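Local coordinates for protein inositol-3-phosphate synthase (Caenorhabditis elegans, PDB 1VKO) that binds nicotinamide-adenine-dinucleotide through a Rossmann-type fold, beside a potassium ion and a pyrophosphate, in an assembly of four chains, at residues A263-I268 / L309-E314; S327-F332 / A416-I421; D412-M417 / C438-L443. All blocks are in the same frame, centred on the assembly; numbering follows the deposited sequence.

Contact 1 of 3, residues A263-I268 / L309-E314; sequences ATADEI and LIELAE
The helix beginning at A265 sets its first turn against helix 307-316, and the two backbones come nearest where A265 CA lies 5.0 Å from L312 CA. One hydrogen bond joins them: A265 N, the first amide of its helix, donates to E311 OE1 at 2.9 Å and 157°. The donor comes in from above the carboxylate plane, about 41° out of it. E311 manages this reach because its CG is anti to the backbone N (chi1 -175°) and the chain stays extended beyond. Its end then runs side by side with T264, pointing the same way, and OE1 also settles 3.2 Å from T264 CB. A carboxylate at the amino end of a helix probably gains from the partial positive charge there.

The same helix start is held from within by a capping box. E267 N donates to T264 OG1 at 3.0 Å; the return bond, T264 N to E267 OE1, is weak, and A263 N adds a further bond to that oxygen at 2.9 Å. Two amides of the first turn thus end on different partners: A265 N on the facing helix, E267 N on T264.

Beside these polar bonds A265 CB meets L312 CB at 4.0 Å and also touches L312 CD1, while I268 CG2 merely approaches the backbone of L309, 4.5 Å from L309 N. The CB of L309 points away from 263-268, and its side chain packs on A286, V287 and I290 of helix 281-291; helix 307-316 thus touches both that helix and the start of helix 265-273.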
loop_
_atom_site.group_PDB
_atom_site.type_symbol
_atom_site.label_atom_id
_atom_site.label_comp_id
_atom_site.label_asym_id
_atom_site.label_seq_id
_atom_site.Cartn_x
_atom_site.Cartn_y
_atom_site.Cartn_z
ATOM N N ALA A 263 -42.725 2.502 18.510
ATOM C CA ALA A 263 -42.973 1.224 17.806
ATOM C C ALA A 263 -44.109 1.334 16.796
ATOM O O ALA A 263 -44.139 0.583 15.796
ATOM C CB ALA A 263 -43.248 0.085 18.781
ATOM N N THR A 264 -45.051 2.249 17.045
ATOM C CA THR A 264 -46.145 2.467 16.101
ATOM C C THR A 264 -46.251 3.924 15.729
ATOM O O THR A 264 -45.672 4.769 16.398
ATOM C CB THR A 264 -47.484 2.048 16.696
ATOM O OG1 THR A 264 -47.957 3.105 17.547
ATOM C CG2 THR A 264 -47.338 0.815 17.598
ATOM N N ALA A 265 -47.021 4.202 14.676
ATOM C CA ALA A 265 -47.283 5.565 14.197
ATOM C C ALA A 265 -47.924 6.447 15.255
ATOM O O ALA A 265 -47.532 7.599 15.432
ATOM C CB ALA A 265 -48.166 5.528 12.959
ATOM N N ASP A 266 -48.932 5.902 15.928
ATOM C CA ASP A 266 -49.687 6.619 16.943
ATOM C C ASP A 266 -48.823 6.889 18.157
ATOM O O ASP A 266 -48.947 7.951 18.782
ATOM C CB ASP A 266 -50.924 5.825 17.341
ATOM C CG ASP A 266 -51.897 5.625 16.177
ATOM O OD1 ASP A 266 -52.066 6.548 15.335
ATOM O OD2 ASP A 266 -52.537 4.567 16.040
ATOM N N GLU A 267 -47.942 5.936 18.479
ATOM C CA GLU A 267 -46.910 6.151 19.499
ATOM C C GLU A 267 -45.978 7.303 19.151
ATOM O O GLU A 267 -45.792 8.186 19.968
ATOM C CB GLU A 267 -46.107 4.879 19.765
ATOM C CG GLU A 267 -46.878 3.895 20.615
ATOM C CD GLU A 267 -46.154 2.580 20.790
ATOM O OE1 GLU A 267 -44.972 2.481 20.377
ATOM O OE2 GLU A 267 -46.763 1.643 21.358
ATOM N N ILE A 268 -45.411 7.312 17.946
ATOM C CA ILE A 268 -44.485 8.387 17.579
ATOM C C ILE A 268 -45.144 9.773 17.575
ATOM O O ILE A 268 -44.514 10.742 18.029
ATOM C CB ILE A 268 -43.641 8.068 16.269
ATOM C CG1 ILE A 268 -42.560 9.124 16.020
ATOM C CG2 ILE A 268 -44.501 7.923 15.023
ATOM C CD1 ILE A 268 -41.245 8.791 16.662
ATOM N N LEU A 309 -42.319 5.067 12.342
ATOM C CA LEU A 309 -42.141 5.887 11.145
ATOM C C LEU A 309 -42.500 5.176 9.835
ATOM O O LEU A 309 -43.249 5.686 9.007
ATOM C CB LEU A 309 -40.713 6.473 11.106
ATOM C CG LEU A 309 -40.846 7.884 11.674
ATOM C CD1 LEU A 309 -39.554 8.583 12.099
ATOM C CD2 LEU A 309 -41.496 8.642 10.598
ATOM N N ILE A 310 -41.962 3.994 9.642
ATOM C CA ILE A 310 -42.339 3.204 8.493
ATOM C C ILE A 310 -43.864 3.092 8.454
ATOM O O ILE A 310 -44.501 3.511 7.460
ATOM C CB ILE A 310 -41.641 1.843 8.534
ATOM C CG1 ILE A 310 -40.137 2.027 8.267
ATOM C CG2 ILE A 310 -42.298 0.882 7.552
ATOM C CD1 ILE A 310 -39.278 0.813 8.587
ATOM N N GLU A 311 -44.462 2.590 9.539
ATOM C CA GLU A 311 -45.930 2.536 9.622
ATOM C C GLU A 311 -46.601 3.874 9.218
ATOM O O GLU A 311 -47.616 3.890 8.531
ATOM C CB GLU A 311 -46.376 2.065 11.007
ATOM C CG GLU A 311 -47.871 1.863 11.142
ATOM C CD GLU A 311 -48.282 1.336 12.504
ATOM O OE1 GLU A 311 -47.616 1.648 13.501
ATOM O OE2 GLU A 311 -49.292 0.610 12.574
ATOM N N LEU A 312 -46.010 4.993 9.600
ATOM C CA LEU A 312 -46.625 6.288 9.304
ATOM C C LEU A 312 -46.516 6.599 7.817
ATOM O O LEU A 312 -47.439 7.136 7.201
ATOM C CB LEU A 312 -46.000 7.403 10.164
ATOM C CG LEU A 312 -46.628 8.816 10.110
ATOM C CD1 LEU A 312 -48.027 8.928 10.771
ATOM C CD2 LEU A 312 -45.678 9.820 10.707
ATOM N N ALA A 313 -45.371 6.246 7.236
ATOM C CA ALA A 313 -45.212 6.343 5.806
ATOM C C ALA A 313 -46.170 5.395 5.058
ATOM O O ALA A 313 -46.744 5.789 4.044
ATOM C CB ALA A 313 -43.783 6.078 5.430
ATOM N N GLU A 314 -46.330 4.151 5.533
ATOM C CA GLU A 314 -47.263 3.195 4.892
ATOM C C GLU A 314 -48.666 3.824 4.864
ATOM O O GLU A 314 -49.360 3.795 3.853
ATOM C CB GLU A 314 -47.309 1.820 5.619
ATOM C CG GLU A 314 -46.226 0.782 5.252
ATOM C CD GLU A 314 -46.028 -0.337 6.309
ATOM O OE1 GLU A 314 -46.611 -0.272 7.427
ATOM O OE2 GLU A 314 -45.260 -1.296 6.038
#

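Contact 2 of 3, residues S327-F332 / A416-I421; sequences SGQTKF and AMDEYI. With POP (pyrophosphate 2-), chain H; NAD (nicotinamide-adenine-dinucleotide), chain G.
Q329 bridges the start of helix 329-342 and strand 413-423, and its side chain is best followed outward. CB sits 3.7 Å from A416 CB, with O3 of the pyrophosphate at a similar distance. CG, anti to the backbone N (chi1 172°), meets the oxygen edge of the D418 carboxylate, close to its plane, 3.3 Å from D418 OD2. At the tip, NE2 donates to D418 OD1 at 2.8 Å and 148°, reaching it on the syn side but 28° out of the carboxylate plane. Amide and carboxylate planes are nearly perpendicular; D418 OD2 is close to NE2 too, but at a poor angle. The other branch, OE1, accepts from N354 and weakly from K377, fixing the rotation of the amide.

D418 OD2 is served instead by S352 and by a water, which also donates to Q329 O. The same water accepts from Y420 OH at 2.6 Å, in the plane of that ring. Beyond it, Y420 OH lies at the edge of the F332 ring, 4.0 Å from F332 CD2, as the side chains run antiparallel past one another.

At the amino end of this helix lies an anion site. Q329 N donates to O2 of the pyrophosphate at 2.8 Å, and T330 uses both N and OG1 on O3, while S327 OG accepts from N7N of the NAD at 2.8 Å. Strand 413-423 runs between strands 346-356 and 429-439 of a mixed sheet; helix 329-342 packs on the face carrying A416, D418 and Y420, and F332 also packs on F336 of a third subunit.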
loop_
_atom_site.group_PDB
_atom_site.type_symbol
_atom_site.label_atom_id
_atom_site.label_comp_id
_atom_site.label_asym_id
_atom_site.label_seq_id
_atom_site.Cartn_x
_atom_site.Cartn_y
_atom_site.Cartn_z
ATOM N N SER A 327 -20.642 5.504 -0.281
ATOM C CA SER A 327 -19.883 6.340 -1.202
ATOM C C SER A 327 -18.493 5.777 -1.619
ATOM O O SER A 327 -18.110 5.881 -2.805
ATOM C CB SER A 327 -19.760 7.764 -0.632
ATOM O OG SER A 327 -19.158 7.778 0.664
ATOM N N GLY A 328 -17.753 5.196 -0.662
ATOM C CA GLY A 328 -16.337 4.931 -0.871
ATOM C C GLY A 328 -15.856 3.555 -0.466
ATOM O O GLY A 328 -15.952 2.604 -1.243
ATOM N N GLN A 329 -15.327 3.452 0.752
ATOM C CA GLN A 329 -14.698 2.218 1.239
ATOM C C GLN A 329 -15.685 1.023 1.328
ATOM O O GLN A 329 -15.316 -0.124 1.057
ATOM C CB GLN A 329 -14.027 2.506 2.589
ATOM C CG GLN A 329 -13.496 1.294 3.322
ATOM C CD GLN A 329 -13.113 1.642 4.743
ATOM O OE1 GLN A 329 -14.004 1.846 5.590
ATOM N NE2 GLN A 329 -11.792 1.713 5.026
ATOM N N THR A 330 -16.934 1.321 1.689
ATOM C CA THR A 330 -18.018 0.343 1.791
ATOM C C THR A 330 -18.616 -0.062 0.427
ATOM O O THR A 330 -19.061 -1.210 0.274
ATOM C CB THR A 330 -19.118 0.861 2.769
ATOM O OG1 THR A 330 -18.546 1.052 4.079
ATOM C CG2 THR A 330 -20.219 -0.191 2.995
ATOM N N LYS A 331 -18.638 0.868 -0.541
ATOM C CA LYS A 331 -19.093 0.577 -1.929
ATOM C C LYS A 331 -18.141 -0.491 -2.498
ATOM O O LYS A 331 -18.589 -1.539 -3.010
ATOM C CB LYS A 331 -19.088 1.860 -2.798
ATOM C CG LYS A 331 -19.834 1.830 -4.179
ATOM C CD LYS A 331 -19.482 3.100 -4.968
ATOM C CE LYS A 331 -20.322 3.338 -6.248
ATOM N NZ LYS A 331 -21.710 3.922 -6.009
ATOM N N PHE A 332 -16.837 -0.232 -2.368
ATOM C CA PHE A 332 -15.816 -1.210 -2.728
ATOM C C PHE A 332 -15.985 -2.504 -1.935
ATOM O O PHE A 332 -16.133 -3.560 -2.538
ATOM C CB PHE A 332 -14.417 -0.664 -2.488
ATOM C CG PHE A 332 -13.346 -1.649 -2.804
ATOM C CD1 PHE A 332 -12.882 -1.794 -4.113
ATOM C CD2 PHE A 332 -12.839 -2.487 -1.804
ATOM C CE1 PHE A 332 -11.908 -2.735 -4.424
ATOM C CE2 PHE A 332 -11.899 -3.410 -2.097
ATOM C CZ PHE A 332 -11.416 -3.540 -3.429
ATOM N N ALA A 416 -9.005 5.784 2.991
ATOM C CA ALA A 416 -9.498 4.485 3.399
ATOM C C ALA A 416 -8.342 3.496 3.284
ATOM O O ALA A 416 -7.793 3.312 2.215
ATOM C CB ALA A 416 -10.706 4.053 2.538
ATOM N N MET A 417 -7.951 2.893 4.399
ATOM C CA MET A 417 -6.877 1.899 4.394
ATOM C C MET A 417 -7.426 0.576 4.882
ATOM O O MET A 417 -7.964 0.484 5.995
ATOM C CB MET A 417 -5.688 2.373 5.233
ATOM C CG MET A 417 -4.932 3.520 4.545
ATOM S SD MET A 417 -3.654 4.361 5.501
ATOM C CE MET A 417 -2.297 3.174 5.512
ATOM N N ASP A 418 -7.318 -0.442 4.030
ATOM C CA ASP A 418 -7.976 -1.723 4.277
ATOM C C ASP A 418 -7.030 -2.885 4.112
ATOM O O ASP A 418 -6.118 -2.849 3.273
ATOM C CB ASP A 418 -9.153 -1.930 3.328
ATOM C CG ASP A 418 -10.270 -0.915 3.532
ATOM O OD1 ASP A 418 -10.002 0.295 3.421
ATOM O OD2 ASP A 418 -11.462 -1.234 3.776
ATOM N N GLU A 419 -7.249 -3.921 4.919
ATOM C CA GLU A 419 -6.575 -5.205 4.709
ATOM C C GLU A 419 -7.612 -6.335 4.621
ATOM O O GLU A 419 -8.385 -6.547 5.558
ATOM C CB GLU A 419 -5.566 -5.455 5.824
ATOM C CG GLU A 419 -4.567 -6.534 5.483
ATOM C CD GLU A 419 -3.835 -7.052 6.700
ATOM O OE1 GLU A 419 -4.499 -7.683 7.551
ATOM O OE2 GLU A 419 -2.598 -6.850 6.792
ATOM N N TYR A 420 -7.636 -7.050 3.498
ATOM C CA TYR A 420 -8.433 -8.297 3.393
ATOM C C TYR A 420 -7.525 -9.536 3.387
ATOM O O TYR A 420 -6.597 -9.634 2.572
ATOM C CB TYR A 420 -9.297 -8.307 2.130
ATOM C CG TYR A 420 -10.358 -7.198 2.039
ATOM C CD1 TYR A 420 -10.000 -5.841 1.865
ATOM C CD2 TYR A 420 -11.728 -7.528 2.073
ATOM C CE1 TYR A 420 -11.023 -4.816 1.769
ATOM C CE2 TYR A 420 -12.747 -6.519 1.984
ATOM C CZ TYR A 420 -12.384 -5.187 1.828
ATOM O OH TYR A 420 -13.387 -4.268 1.730
ATOM N N ILE A 421 -7.798 -10.472 4.301
ATOM C CA ILE A 421 -7.095 -11.759 4.356
ATOM C C ILE A 421 -8.084 -12.903 4.151
ATOM O O ILE A 421 -9.042 -13.065 4.922
ATOM C CB ILE A 421 -6.371 -11.968 5.696
ATOM C CG1 ILE A 421 -5.415 -10.805 5.986
ATOM C CG2 ILE A 421 -5.666 -13.331 5.675
ATOM C CD1 ILE A 421 -4.917 -10.736 7.428
HETATM P P1 POP H . -17.733 4.816 2.753
HETATM O O1 POP H . -18.417 4.280 1.504
HETATM O O2 POP H . -16.428 5.479 2.379
HETATM O O3 POP H . -17.441 3.661 3.700
HETATM O O POP H . -18.690 5.946 3.442
HETATM P P2 POP H . -18.374 6.807 4.791
HETATM O O4 POP H . -17.894 8.190 4.361
HETATM O O5 POP H . -19.651 6.888 5.618
HETATM O O6 POP H . -17.284 6.245 5.709
HETATM P PA NAD G . -20.946 18.398 7.071
HETATM O O1A NAD G . -20.601 18.742 8.440
HETATM O O2A NAD G . -20.087 19.173 6.159
HETATM O O5B NAD G . -22.497 18.680 6.890
HETATM C C5B NAD G . -23.343 18.708 8.000
HETATM C C4B NAD G . -24.145 19.994 7.927
HETATM O O4B NAD G . -25.385 19.779 8.563
HETATM C C3B NAD G . -23.478 21.128 8.653
HETATM O O3B NAD G . -23.794 22.272 7.876
HETATM C C2B NAD G . -24.222 21.286 9.948
HETATM O O2B NAD G . -24.388 22.694 10.102
HETATM C C1B NAD G . -25.584 20.689 9.606
HETATM N N9A NAD G . -26.447 20.146 10.686
HETATM C C8A NAD G . -26.119 19.459 11.815
HETATM N N7A NAD G . -27.256 19.199 12.499
HETATM C C5A NAD G . -28.323 19.700 11.849
HETATM C C6A NAD G . -29.702 19.750 12.120
HETATM N N6A NAD G . -30.255 19.272 13.247
HETATM N N1A NAD G . -30.524 20.387 11.226
HETATM C C2A NAD G . -30.013 20.987 10.113
HETATM N N3A NAD G . -28.674 20.963 9.893
HETATM C C4A NAD G . -27.822 20.326 10.725
HETATM O O3 NAD G . -20.831 16.805 6.795
HETATM P PN NAD G . -21.013 16.235 5.319
HETATM O O1N NAD G . -21.841 17.217 4.571
HETATM O O2N NAD G . -19.680 15.891 4.815
HETATM O O5D NAD G . -21.976 14.938 5.459
HETATM C C5D NAD G . -23.168 14.994 6.223
HETATM C C4D NAD G . -23.681 13.621 6.698
HETATM O O4D NAD G . -23.670 12.698 5.637
HETATM C C3D NAD G . -22.853 12.997 7.827
HETATM O O3D NAD G . -23.727 12.397 8.742
HETATM C C2D NAD G . -22.150 11.848 7.150
HETATM O O2D NAD G . -21.886 10.724 7.974
HETATM C C1D NAD G . -23.162 11.467 6.104
HETATM N N1N NAD G . -22.435 10.658 5.133
HETATM C C2N NAD G . -21.410 11.203 4.426
HETATM C C3N NAD G . -20.720 10.410 3.537
HETATM C C7N NAD G . -19.893 11.126 2.538
HETATM O O7N NAD G . -19.829 12.531 2.702
HETATM N N7N NAD G . -19.289 10.447 1.555
HETATM C C4N NAD G . -21.072 9.060 3.340
HETATM C C5N NAD G . -22.102 8.523 4.080
HETATM C C6N NAD G . -22.786 9.337 4.996
HETATM O O HOH W 1 -13.043 -1.713 1.775
#

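Contact 3 of 3, residues D412-M417 / C438-L443; sequences DSKRAM and CEDSLL. With K (potassium ion), chain B; NAD (nicotinamide-adenine-dinucleotide), chain G; POP (pyrophosphate 2-), chain H.
D412 takes hold of S441 with both carboxylate oxygens: OD1 accepts from S441 OG at 2.8 Å, met from above the carboxylate plane, and OD2 takes S441 N on its syn lone pair at 3.1 Å and 162°. This is the open end of the beta hairpin of strands 413-423 and 429-439, just where the second strand turns into helix 440-458. D412 O accepts from D440 N as well, so side chain and backbone together grip the first amides of that helix. With its CG anti to the backbone N (chi1 -167°), D412 brings its carboxylate to the amino end of helix 440-458, and OD1 receives N87 and N358 too.

Within the hairpin K414 and C438 form an antiparallel hydrogen-bonded pair; C438 N to K414 O is firm at 2.9 Å, the return bond from K414 N weak. S413 and E439, a non-hydrogen-bonded pair, are each the centre of an inverse gamma turn. Their side chains meet where S413 OG donates to E439 OE2 at 3.2 Å, and R415 NH2 reaches the same hydroxyl in the guanidinium plane.

On the other face of the sheet K414, bent at chi2 and chi4, carries NZ to O2 of the pyrophosphate at 2.7 Å. Its aliphatic part packs against C438, with K414 CG 3.5 Å from C438 CB, and crosses the D440 side chain at about a right angle.

S441 links the hairpin to the metal: its OG is one of the potassium ligands, with N88 and two oxygens of the NAD. A water completes the set, 2.7 Å from the potassium ion, and donates to D440 OD2 at 3.1 Å.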
loop_
_atom_site.group_PDB
_atom_site.type_symbol
_atom_site.label_atom_id
_atom_site.label_comp_id
_atom_site.label_asym_id
_atom_site.label_seq_id
_atom_site.Cartn_x
_atom_site.Cartn_y
_atom_site.Cartn_z
ATOM N N ASP A 412 -11.516 17.119 3.386
ATOM C CA ASP A 412 -12.529 16.325 2.662
ATOM C C ASP A 412 -11.954 15.075 1.951
ATOM O O ASP A 412 -12.703 14.202 1.476
ATOM C CB ASP A 412 -13.240 17.210 1.625
ATOM C CG ASP A 412 -14.490 16.557 1.070
ATOM O OD1 ASP A 412 -15.503 16.513 1.817
ATOM O OD2 ASP A 412 -14.546 16.052 -0.089
ATOM N N SER A 413 -10.629 15.010 1.852
ATOM C CA SER A 413 -9.968 13.920 1.152
ATOM C C SER A 413 -9.850 12.723 2.100
ATOM O O SER A 413 -8.746 12.447 2.611
ATOM C CB SER A 413 -8.572 14.367 0.719
ATOM O OG SER A 413 -8.060 13.572 -0.339
ATOM N N LYS A 414 -10.953 12.016 2.375
ATOM C CA LYS A 414 -10.828 10.862 3.315
ATOM C C LYS A 414 -9.874 9.799 2.771
ATOM O O LYS A 414 -9.703 9.656 1.550
ATOM C CB LYS A 414 -12.184 10.286 3.818
ATOM C CG LYS A 414 -12.720 9.049 3.134
ATOM C CD LYS A 414 -12.344 7.747 3.842
ATOM C CE LYS A 414 -13.242 6.593 3.357
ATOM N NZ LYS A 414 -14.546 6.511 4.081
ATOM N N ARG A 415 -9.233 9.083 3.693
ATOM C CA ARG A 415 -8.244 8.064 3.344
ATOM C C ARG A 415 -8.698 6.718 3.897
ATOM O O ARG A 415 -8.784 6.542 5.127
ATOM C CB ARG A 415 -6.869 8.434 3.910
ATOM C CG ARG A 415 -6.390 9.794 3.458
ATOM C CD ARG A 415 -6.156 9.866 1.969
ATOM N NE ARG A 415 -6.169 11.243 1.501
ATOM C CZ ARG A 415 -5.091 12.029 1.440
ATOM N NH1 ARG A 415 -3.889 11.575 1.814
ATOM N NH2 ARG A 415 -5.220 13.270 0.985
ATOM N N ALA A 416 -9.005 5.784 2.991
ATOM C CA ALA A 416 -9.498 4.485 3.399
ATOM C C ALA A 416 -8.342 3.496 3.284
ATOM O O ALA A 416 -7.793 3.312 2.215
ATOM C CB ALA A 416 -10.706 4.053 2.538
ATOM N N MET A 417 -7.951 2.893 4.399
ATOM C CA MET A 417 -6.877 1.899 4.394
ATOM C C MET A 417 -7.426 0.576 4.882
ATOM O O MET A 417 -7.964 0.484 5.995
ATOM C CB MET A 417 -5.688 2.373 5.233
ATOM C CG MET A 417 -4.932 3.520 4.545
ATOM S SD MET A 417 -3.654 4.361 5.501
ATOM C CE MET A 417 -2.297 3.174 5.512
ATOM N N CYS A 438 -10.617 8.995 -1.144
ATOM C CA CYS A 438 -12.082 9.235 -1.308
ATOM C C CYS A 438 -12.422 10.705 -1.091
ATOM O O CYS A 438 -12.446 11.212 0.049
ATOM C CB CYS A 438 -12.906 8.400 -0.329
ATOM S SG CYS A 438 -12.739 6.638 -0.616
ATOM N N GLU A 439 -12.673 11.402 -2.185
ATOM C CA GLU A 439 -13.061 12.802 -2.087
ATOM C C GLU A 439 -14.509 12.795 -1.661
ATOM O O GLU A 439 -15.411 12.866 -2.503
ATOM C CB GLU A 439 -12.837 13.463 -3.436
ATOM C CG GLU A 439 -11.420 13.284 -3.964
ATOM C CD GLU A 439 -10.336 13.887 -3.058
ATOM O OE1 GLU A 439 -10.667 14.542 -2.035
ATOM O OE2 GLU A 439 -9.130 13.700 -3.371
ATOM N N ASP A 440 -14.741 12.639 -0.353
ATOM C CA ASP A 440 -16.075 12.245 0.129
ATOM C C ASP A 440 -17.235 13.006 -0.523
ATOM O O ASP A 440 -18.206 12.394 -0.968
ATOM C CB ASP A 440 -16.171 12.389 1.640
ATOM C CG ASP A 440 -15.533 11.231 2.376
ATOM O OD1 ASP A 440 -15.422 10.102 1.805
ATOM O OD2 ASP A 440 -15.099 11.377 3.537
ATOM N N SER A 441 -17.141 14.341 -0.549
ATOM C CA SER A 441 -18.231 15.190 -1.042
ATOM C C SER A 441 -18.509 14.910 -2.516
ATOM O O SER A 441 -19.671 14.914 -2.956
ATOM C CB SER A 441 -17.896 16.672 -0.837
ATOM O OG SER A 441 -17.901 17.027 0.539
ATOM N N LEU A 442 -17.425 14.670 -3.259
ATOM C CA LEU A 442 -17.474 14.338 -4.685
ATOM C C LEU A 442 -17.994 12.902 -4.890
ATOM O O LEU A 442 -18.568 12.572 -5.923
ATOM C CB LEU A 442 -16.104 14.569 -5.346
ATOM C CG LEU A 442 -15.590 16.027 -5.468
ATOM C CD1 LEU A 442 -14.199 16.066 -6.116
ATOM C CD2 LEU A 442 -16.550 16.970 -6.234
ATOM N N LEU A 443 -17.817 12.058 -3.891
ATOM C CA LEU A 443 -18.429 10.752 -3.935
ATOM C C LEU A 443 -19.917 10.837 -3.559
ATOM O O LEU A 443 -20.751 10.246 -4.251
ATOM C CB LEU A 443 -17.643 9.740 -3.079
ATOM C CG LEU A 443 -16.385 9.126 -3.731
ATOM C CD1 LEU A 443 -15.492 8.371 -2.739
ATOM C CD2 LEU A 443 -16.737 8.211 -4.905
HETATM K K K B . -18.492 14.840 2.788
HETATM P PA NAD G . -20.946 18.398 7.071
HETATM O O1A NAD G . -20.601 18.742 8.440
HETATM O O2A NAD G . -20.087 19.173 6.159
HETATM O O5B NAD G . -22.497 18.680 6.890
HETATM C C5B NAD G . -23.343 18.708 8.000
HETATM C C4B NAD G . -24.145 19.994 7.927
HETATM O O4B NAD G . -25.385 19.779 8.563
HETATM C C3B NAD G . -23.478 21.128 8.653
HETATM O O3B NAD G . -23.794 22.272 7.876
HETATM C C2B NAD G . -24.222 21.286 9.948
HETATM O O2B NAD G . -24.388 22.694 10.102
HETATM C C1B NAD G . -25.584 20.689 9.606
HETATM N N9A NAD G . -26.447 20.146 10.686
HETATM C C8A NAD G . -26.119 19.459 11.815
HETATM N N7A NAD G . -27.256 19.199 12.499
HETATM C C5A NAD G . -28.323 19.700 11.849
HETATM C C6A NAD G . -29.702 19.750 12.120
HETATM N N6A NAD G . -30.255 19.272 13.247
HETATM N N1A NAD G . -30.524 20.387 11.226
HETATM C C2A NAD G . -30.013 20.987 10.113
HETATM N N3A NAD G . -28.674 20.963 9.893
HETATM C C4A NAD G . -27.822 20.326 10.725
HETATM O O3 NAD G . -20.831 16.805 6.795
HETATM P PN NAD G . -21.013 16.235 5.319
HETATM O O1N NAD G . -21.841 17.217 4.571
HETATM O O2N NAD G . -19.680 15.891 4.815
HETATM O O5D NAD G . -21.976 14.938 5.459
HETATM C C5D NAD G . -23.168 14.994 6.223
HETATM C C4D NAD G . -23.681 13.621 6.698
HETATM O O4D NAD G . -23.670 12.698 5.637
HETATM C C3D NAD G . -22.853 12.997 7.827
HETATM O O3D NAD G . -23.727 12.397 8.742
HETATM C C2D NAD G . -22.150 11.848 7.150
HETATM O O2D NAD G . -21.886 10.724 7.974
HETATM C C1D NAD G . -23.162 11.467 6.104
HETATM N N1N NAD G . -22.435 10.658 5.133
HETATM C C2N NAD G . -21.410 11.203 4.426
HETATM C C3N NAD G . -20.720 10.410 3.537
HETATM C C7N NAD G . -19.893 11.126 2.538
HETATM O O7N NAD G . -19.829 12.531 2.702
HETATM N N7N NAD G . -19.289 10.447 1.555
HETATM C C4N NAD G . -21.072 9.060 3.340
HETATM C C5N NAD G . -22.102 8.523 4.080
HETATM C C6N NAD G . -22.786 9.337 4.996
HETATM P P1 POP H . -17.733 4.816 2.753
HETATM O O1 POP H . -18.417 4.280 1.504
HETATM O O2 POP H . -16.428 5.479 2.379
HETATM O O3 POP H . -17.441 3.661 3.700
HETATM O O POP H . -18.690 5.946 3.442
HETATM P P2 POP H . -18.374 6.807 4.791
HETATM O O4 POP H . -17.894 8.190 4.361
HETATM O O5 POP H . -19.651 6.888 5.618
HETATM O O6 POP H . -17.284 6.245 5.709
HETATM O O HOH W 2 -17.266 13.291 4.625
#

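In the fold
From the N terminus, contact 1 comes first and closes a loop of 40 residues that holds helix 281-291 and strand 295-298 of the parallel sheet. It is complete before contact 2 opens, and its centre lies about 35 and 36 Å from the centres of contacts 2 and 3. Contact 2 then spans 83 residues, tying helix 329-342 to strand 413-423. Contact 3 begins at the start of that strand, with D412 just before it, on the stretch where contact 2 ends; the two follow one another and share A416 and M417. L443 packs on S327, bringing the start of helix 440-458 against the loop before helix 329-342. Both contacts border the pyrophosphate and the NAD.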